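Local structure of endo-b-1,4-glucanase (Nasutitermes takasagoensis, 1KS8) at residues Y5-Q19 and T415-V429. The protein probably hydrolyses internal beta-1,4-glucosidic linkages in cellulose and related beta-glucans, as a family 9 glycosyl hydrolase with an (alpha/alpha)6 fold. Sequence-based numbering, arbitrary orientation.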
loop_
_atom_site.group_PDB
_atom_site.type_symbol
_atom_site.label_atom_id
_atom_site.label_comp_id
_atom_site.label_asym_id
_atom_site.label_seq_id
_atom_site.Cartn_x
_atom_site.Cartn_y
_atom_site.Cartn_z
ATOM N N TYR A 5 6.292 -14.887 -12.380
ATOM C CA TYR A 5 6.116 -14.055 -11.190
ATOM C C TYR A 5 7.245 -13.055 -10.999
ATOM O O TYR A 5 7.022 -11.954 -10.499
ATOM C CB TYR A 5 5.988 -14.927 -9.937
ATOM C CG TYR A 5 4.829 -15.890 -9.987
ATOM C CD1 TYR A 5 3.514 -15.432 -10.091
ATOM C CD2 TYR A 5 5.045 -17.264 -9.954
ATOM C CE1 TYR A 5 2.448 -16.318 -10.166
ATOM C CE2 TYR A 5 3.989 -18.159 -10.029
ATOM C CZ TYR A 5 2.693 -17.683 -10.137
ATOM O OH TYR A 5 1.656 -18.577 -10.232
ATOM N N LYS A 6 8.458 -13.435 -11.381
ATOM C CA LYS A 6 9.588 -12.526 -11.249
ATOM C C LYS A 6 9.337 -11.268 -12.070
ATOM O O LYS A 6 9.586 -10.155 -11.607
ATOM C CB LYS A 6 10.879 -13.194 -11.720
ATOM C CG LYS A 6 11.372 -14.314 -10.823
ATOM C CD LYS A 6 12.666 -14.912 -11.363
ATOM C CE LYS A 6 13.212 -15.984 -10.434
ATOM N NZ LYS A 6 12.273 -17.129 -10.281
ATOM N N GLN A 7 8.837 -11.438 -13.290
ATOM C CA GLN A 7 8.575 -10.283 -14.134
ATOM C C GLN A 7 7.361 -9.489 -13.660
ATOM O O GLN A 7 7.333 -8.270 -13.808
ATOM C CB GLN A 7 8.397 -10.699 -15.598
ATOM C CG GLN A 7 8.273 -9.507 -16.549
ATOM C CD GLN A 7 9.442 -8.538 -16.435
ATOM O OE1 GLN A 7 9.251 -7.330 -16.267
ATOM N NE2 GLN A 7 10.658 -9.062 -16.533
ATOM N N VAL A 8 6.355 -10.155 -13.097
ATOM C CA VAL A 8 5.202 -9.401 -12.618
ATOM C C VAL A 8 5.668 -8.537 -11.444
ATOM O O VAL A 8 5.219 -7.402 -11.288
ATOM C CB VAL A 8 4.038 -10.321 -12.186
ATOM C CG1 VAL A 8 2.840 -9.476 -11.765
ATOM C CG2 VAL A 8 3.639 -11.227 -13.342
ATOM N N LEU A 9 6.583 -9.070 -10.632
ATOM C CA LEU A 9 7.130 -8.318 -9.500
ATOM C C LEU A 9 7.833 -7.069 -10.032
ATOM O O LEU A 9 7.643 -5.968 -9.514
ATOM C CB LEU A 9 8.123 -9.180 -8.705
ATOM C CG LEU A 9 8.877 -8.507 -7.547
ATOM C CD1 LEU A 9 7.900 -7.851 -6.584
ATOM C CD2 LEU A 9 9.712 -9.550 -6.817
ATOM N N ARG A 10 8.647 -7.240 -11.070
ATOM C CA ARG A 10 9.342 -6.106 -11.669
ATOM C C ARG A 10 8.319 -5.121 -12.231
ATOM O O ARG A 10 8.503 -3.907 -12.143
ATOM C CB ARG A 10 10.269 -6.574 -12.792
ATOM C CG ARG A 10 11.404 -7.468 -12.326
ATOM C CD ARG A 10 12.251 -7.951 -13.500
ATOM N NE ARG A 10 13.121 -9.053 -13.105
ATOM C CZ ARG A 10 13.086 -10.267 -13.647
ATOM N NH1 ARG A 10 12.224 -10.547 -14.617
ATOM N NH2 ARG A 10 13.914 -11.207 -13.210
ATOM N N ASP A 11 7.241 -5.646 -12.809
ATOM C CA ASP A 11 6.197 -4.791 -13.368
ATOM C C ASP A 11 5.539 -3.970 -12.264
ATOM O O ASP A 11 5.270 -2.783 -12.440
ATOM C CB ASP A 11 5.124 -5.625 -14.074
ATOM C CG ASP A 11 5.582 -6.181 -15.412
ATOM O OD1 ASP A 11 4.796 -6.938 -16.020
ATOM O OD2 ASP A 11 6.705 -5.868 -15.860
ATOM N N SER A 12 5.273 -4.604 -11.126
ATOM C CA SER A 12 4.652 -3.896 -10.011
ATOM C C SER A 12 5.551 -2.743 -9.562
ATOM O O SER A 12 5.072 -1.666 -9.206
ATOM C CB SER A 12 4.390 -4.859 -8.849
ATOM O OG SER A 12 3.627 -4.232 -7.826
ATOM N N LEU A 13 6.861 -2.965 -9.582
ATOM C CA LEU A 13 7.786 -1.910 -9.202
ATOM C C LEU A 13 7.716 -0.772 -10.219
ATOM O O LEU A 13 7.912 0.389 -9.865
ATOM C CB LEU A 13 9.209 -2.468 -9.085
ATOM C CG LEU A 13 9.414 -3.258 -7.786
ATOM C CD1 LEU A 13 10.660 -4.119 -7.884
ATOM C CD2 LEU A 13 9.503 -2.284 -6.610
ATOM N N LEU A 14 7.425 -1.093 -11.480
ATOM C CA LEU A 14 7.296 -0.050 -12.495
ATOM C C LEU A 14 6.040 0.765 -12.204
ATOM O O LEU A 14 5.995 1.964 -12.472
ATOM C CB LEU A 14 7.211 -0.652 -13.902
ATOM C CG LEU A 14 8.487 -1.309 -14.443
ATOM C CD1 LEU A 14 8.207 -1.877 -15.824
ATOM C CD2 LEU A 14 9.619 -0.296 -14.510
ATOM N N PHE A 15 5.013 0.117 -11.662
ATOM C CA PHE A 15 3.801 0.849 -11.323
ATOM C C PHE A 15 4.145 1.872 -10.244
ATOM O O PHE A 15 3.741 3.028 -10.327
ATOM C CB PHE A 15 2.699 -0.088 -10.815
ATOM C CG PHE A 15 1.540 0.641 -10.174
ATOM C CD1 PHE A 15 0.771 1.543 -10.905
ATOM C CD2 PHE A 15 1.240 0.446 -8.829
ATOM C CE1 PHE A 15 -0.281 2.242 -10.299
ATOM C CE2 PHE A 15 0.192 1.142 -8.217
ATOM C CZ PHE A 15 -0.567 2.039 -8.952
ATOM N N TYR A 16 4.897 1.460 -9.225
ATOM C CA TYR A 16 5.248 2.415 -8.186
ATOM C C TYR A 16 6.104 3.555 -8.741
ATOM O O TYR A 16 5.962 4.696 -8.313
ATOM C CB TYR A 16 5.910 1.702 -6.998
ATOM C CG TYR A 16 4.882 1.004 -6.123
ATOM C CD1 TYR A 16 3.937 1.743 -5.408
ATOM C CD2 TYR A 16 4.807 -0.387 -6.067
ATOM C CE1 TYR A 16 2.940 1.113 -4.665
ATOM C CE2 TYR A 16 3.813 -1.028 -5.325
ATOM C CZ TYR A 16 2.884 -0.273 -4.630
ATOM O OH TYR A 16 1.897 -0.899 -3.904
ATOM N N GLU A 17 6.972 3.267 -9.710
ATOM C CA GLU A 17 7.768 4.345 -10.297
ATOM C C GLU A 17 6.817 5.330 -10.979
ATOM O O GLU A 17 7.056 6.536 -10.974
ATOM C CB GLU A 17 8.771 3.822 -11.337
ATOM C CG GLU A 17 9.950 3.044 -10.773
ATOM C CD GLU A 17 11.170 3.099 -11.677
ATOM O OE1 GLU A 17 12.107 2.296 -11.467
ATOM O OE2 GLU A 17 11.199 3.954 -12.589
ATOM N N ALA A 18 5.740 4.811 -11.564
ATOM C CA ALA A 18 4.756 5.645 -12.252
ATOM C C ALA A 18 3.948 6.512 -11.290
ATOM O O ALA A 18 3.317 7.485 -11.709
ATOM C CB ALA A 18 3.809 4.767 -13.077
ATOM N N GLN A 19 3.966 6.153 -10.008
ATOM C CA GLN A 19 3.228 6.886 -8.978
ATOM C C GLN A 19 4.086 7.904 -8.235
ATOM O O GLN A 19 3.597 8.613 -7.356
ATOM C CB GLN A 19 2.642 5.909 -7.955
ATOM C CG GLN A 19 1.588 4.965 -8.504
ATOM C CD GLN A 19 0.385 5.702 -9.054
ATOM O OE1 GLN A 19 0.263 5.900 -10.262
ATOM N NE2 GLN A 19 -0.508 6.129 -8.166
ATOM N N THR A 415 -1.953 2.971 -5.113
ATOM C CA THR A 415 -0.771 2.472 -4.433
ATOM C C THR A 415 -1.133 1.364 -3.445
ATOM O O THR A 415 -0.421 0.361 -3.358
ATOM C CB THR A 415 -0.026 3.597 -3.689
ATOM O OG1 THR A 415 -0.941 4.310 -2.852
ATOM C CG2 THR A 415 0.604 4.560 -4.683
ATOM N N ASP A 416 -2.233 1.512 -2.708
ATOM C CA ASP A 416 -2.567 0.454 -1.761
ATOM C C ASP A 416 -3.072 -0.818 -2.429
ATOM O O ASP A 416 -3.047 -1.883 -1.824
ATOM C CB ASP A 416 -3.540 0.933 -0.658
ATOM C CG ASP A 416 -4.907 1.357 -1.177
ATOM O OD1 ASP A 416 -5.241 1.109 -2.350
ATOM O OD2 ASP A 416 -5.662 1.942 -0.369
ATOM N N TYR A 417 -3.489 -0.721 -3.690
ATOM C CA TYR A 417 -3.961 -1.900 -4.418
ATOM C C TYR A 417 -2.802 -2.847 -4.731
ATOM O O TYR A 417 -2.959 -4.064 -4.704
ATOM C CB TYR A 417 -4.596 -1.501 -5.753
ATOM C CG TYR A 417 -6.034 -1.040 -5.710
ATOM C CD1 TYR A 417 -6.630 -0.615 -4.522
ATOM C CD2 TYR A 417 -6.784 -0.974 -6.884
ATOM C CE1 TYR A 417 -7.944 -0.128 -4.512
ATOM C CE2 TYR A 417 -8.087 -0.492 -6.887
ATOM C CZ TYR A 417 -8.660 -0.069 -5.702
ATOM O OH TYR A 417 -9.946 0.427 -5.721
ATOM N N ASN A 418 -1.641 -2.279 -5.044
ATOM C CA ASN A 418 -0.477 -3.088 -5.394
ATOM C C ASN A 418 0.414 -3.570 -4.259
ATOM O O ASN A 418 1.297 -4.391 -4.496
ATOM C CB ASN A 418 0.406 -2.337 -6.398
ATOM C CG ASN A 418 0.011 -2.600 -7.834
ATOM O OD1 ASN A 418 -1.093 -2.262 -8.260
ATOM N ND2 ASN A 418 0.917 -3.212 -8.592
ATOM N N ALA A 419 0.190 -3.089 -3.038
ATOM C CA ALA A 419 1.047 -3.469 -1.911
ATOM C C ALA A 419 1.011 -4.945 -1.537
ATOM O O ALA A 419 2.034 -5.627 -1.610
ATOM C CB ALA A 419 0.722 -2.607 -0.692
ATOM N N GLY A 420 -0.150 -5.436 -1.118
ATOM C CA GLY A 420 -0.261 -6.841 -0.756
ATOM C C GLY A 420 0.102 -7.715 -1.942
ATOM O O GLY A 420 0.792 -8.724 -1.804
ATOM N N PHE A 421 -0.377 -7.304 -3.113
ATOM C CA PHE A 421 -0.129 -7.983 -4.381
ATOM C C PHE A 421 1.372 -8.149 -4.629
ATOM O O PHE A 421 1.851 -9.257 -4.881
ATOM C CB PHE A 421 -0.772 -7.153 -5.500
ATOM C CG PHE A 421 -0.502 -7.656 -6.891
ATOM C CD1 PHE A 421 -1.003 -8.879 -7.321
ATOM C CD2 PHE A 421 0.204 -6.865 -7.794
ATOM C CE1 PHE A 421 -0.807 -9.307 -8.637
ATOM C CE2 PHE A 421 0.405 -7.281 -9.107
ATOM C CZ PHE A 421 -0.102 -8.503 -9.529
ATOM N N GLN A 422 2.117 -7.051 -4.540
ATOM C CA GLN A 422 3.554 -7.112 -4.774
ATOM C C GLN A 422 4.273 -7.987 -3.754
ATOM O O GLN A 422 5.160 -8.766 -4.110
ATOM C CB GLN A 422 4.163 -5.708 -4.775
ATOM C CG GLN A 422 5.625 -5.709 -5.208
ATOM C CD GLN A 422 6.177 -4.319 -5.427
ATOM O OE1 GLN A 422 5.650 -3.545 -6.227
ATOM N NE2 GLN A 422 7.251 -3.994 -4.718
ATOM N N SER A 423 3.893 -7.870 -2.486
ATOM C CA SER A 423 4.528 -8.679 -1.459
ATOM C C SER A 423 4.215 -10.159 -1.660
ATOM O O SER A 423 5.057 -11.015 -1.387
ATOM C CB SER A 423 4.093 -8.202 -0.073
ATOM O OG SER A 423 4.624 -6.906 0.169
ATOM N N ALA A 424 3.014 -10.460 -2.147
ATOM C CA ALA A 424 2.621 -11.842 -2.407
ATOM C C ALA A 424 3.452 -12.396 -3.561
ATOM O O ALA A 424 3.844 -13.565 -3.553
ATOM C CB ALA A 424 1.130 -11.918 -2.744
ATOM N N LEU A 425 3.727 -11.555 -4.554
ATOM C CA LEU A 425 4.532 -11.980 -5.691
ATOM C C LEU A 425 5.938 -12.325 -5.217
ATOM O O LEU A 425 6.516 -13.323 -5.644
ATOM C CB LEU A 425 4.590 -10.873 -6.748
ATOM C CG LEU A 425 3.301 -10.655 -7.543
ATOM C CD1 LEU A 425 3.369 -9.333 -8.289
ATOM C CD2 LEU A 425 3.100 -11.818 -8.506
ATOM N N ALA A 426 6.490 -11.499 -4.332
ATOM C CA ALA A 426 7.824 -11.750 -3.802
ATOM C C ALA A 426 7.837 -13.094 -3.077
ATOM O O ALA A 426 8.804 -13.854 -3.180
ATOM C CB ALA A 426 8.225 -10.633 -2.844
ATOM N N ALA A 427 6.765 -13.385 -2.346
ATOM C CA ALA A 427 6.658 -14.645 -1.617
ATOM C C ALA A 427 6.604 -15.825 -2.587
ATOM O O ALA A 427 7.274 -16.838 -2.379
ATOM C CB ALA A 427 5.414 -14.633 -0.729
ATOM N N LEU A 428 5.811 -15.698 -3.646
ATOM C CA LEU A 428 5.705 -16.775 -4.622
ATOM C C LEU A 428 7.057 -17.045 -5.274
ATOM O O LEU A 428 7.414 -18.198 -5.508
ATOM C CB LEU A 428 4.657 -16.433 -5.682
ATOM C CG LEU A 428 3.224 -16.389 -5.137
ATOM C CD1 LEU A 428 2.271 -15.915 -6.225
ATOM C CD2 LEU A 428 2.817 -17.768 -4.630
ATOM N N VAL A 429 7.812 -15.988 -5.555
ATOM C CA VAL A 429 9.127 -16.157 -6.158
ATOM C C VAL A 429 10.062 -16.836 -5.160
ATOM O O VAL A 429 10.827 -17.733 -5.523
ATOM C CB VAL A 429 9.746 -14.804 -6.577
ATOM C CG1 VAL A 429 11.175 -15.017 -7.063
ATOM C CG2 VAL A 429 8.909 -14.166 -7.674
HETATM O O HOH W 1 11.269 -18.688 -8.200
#
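The backbones of helix 5-18 and helix 415-429 come nearest at L9 and L425 (CA atoms 5.9 Å apart) and run nearly antiparallel, at 152°, with axes 9.0 Å apart. At the middle, the small hydroxyl of S12 fits between two amides: OG donates to a lone pair of Q422 OE1 (2.7 Å) and accepts an almost straight bond from N418 ND2 (3.0 Å, 166°), lying in that amide's plane. N418 ND2 also bonds G389 O, and its OD1 accepts from L391 N. Q422, its CG anti to the backbone N (chi1 -172°) and its chain extended, enters as a knob among L9, S12, L13 and Y16; L9 CD1 presses on its CG at 3.4 Å, while NE2 bonds onward to Y83. Y16 is the reciprocal knob, among T415, N418, A419 and Q422. Tyrosine suits the place because its ring reaches far enough to put the hydroxyl, as donor, on T415 O (2.7 Å), with Q422 OE1 at the ring edge. The F15 ring lies obliquely against the N418 amide.

Toward V429 the contact turns apolar. Branched V8 and L425 fill it, CG1 meeting CD1 at 3.5 Å; L428 CD1 makes a CH-pi contact over one face of Y5, whose hydroxyl reaches D336. The flexible K6 chain crosses V429, and a water joins its NZ to V429 O. Helices from opposite ends of the sequence are thus joined within the (alpha/alpha)6 fold by the directional S12-N418-Q422 network, with apolar leucine and valine contacts beside it.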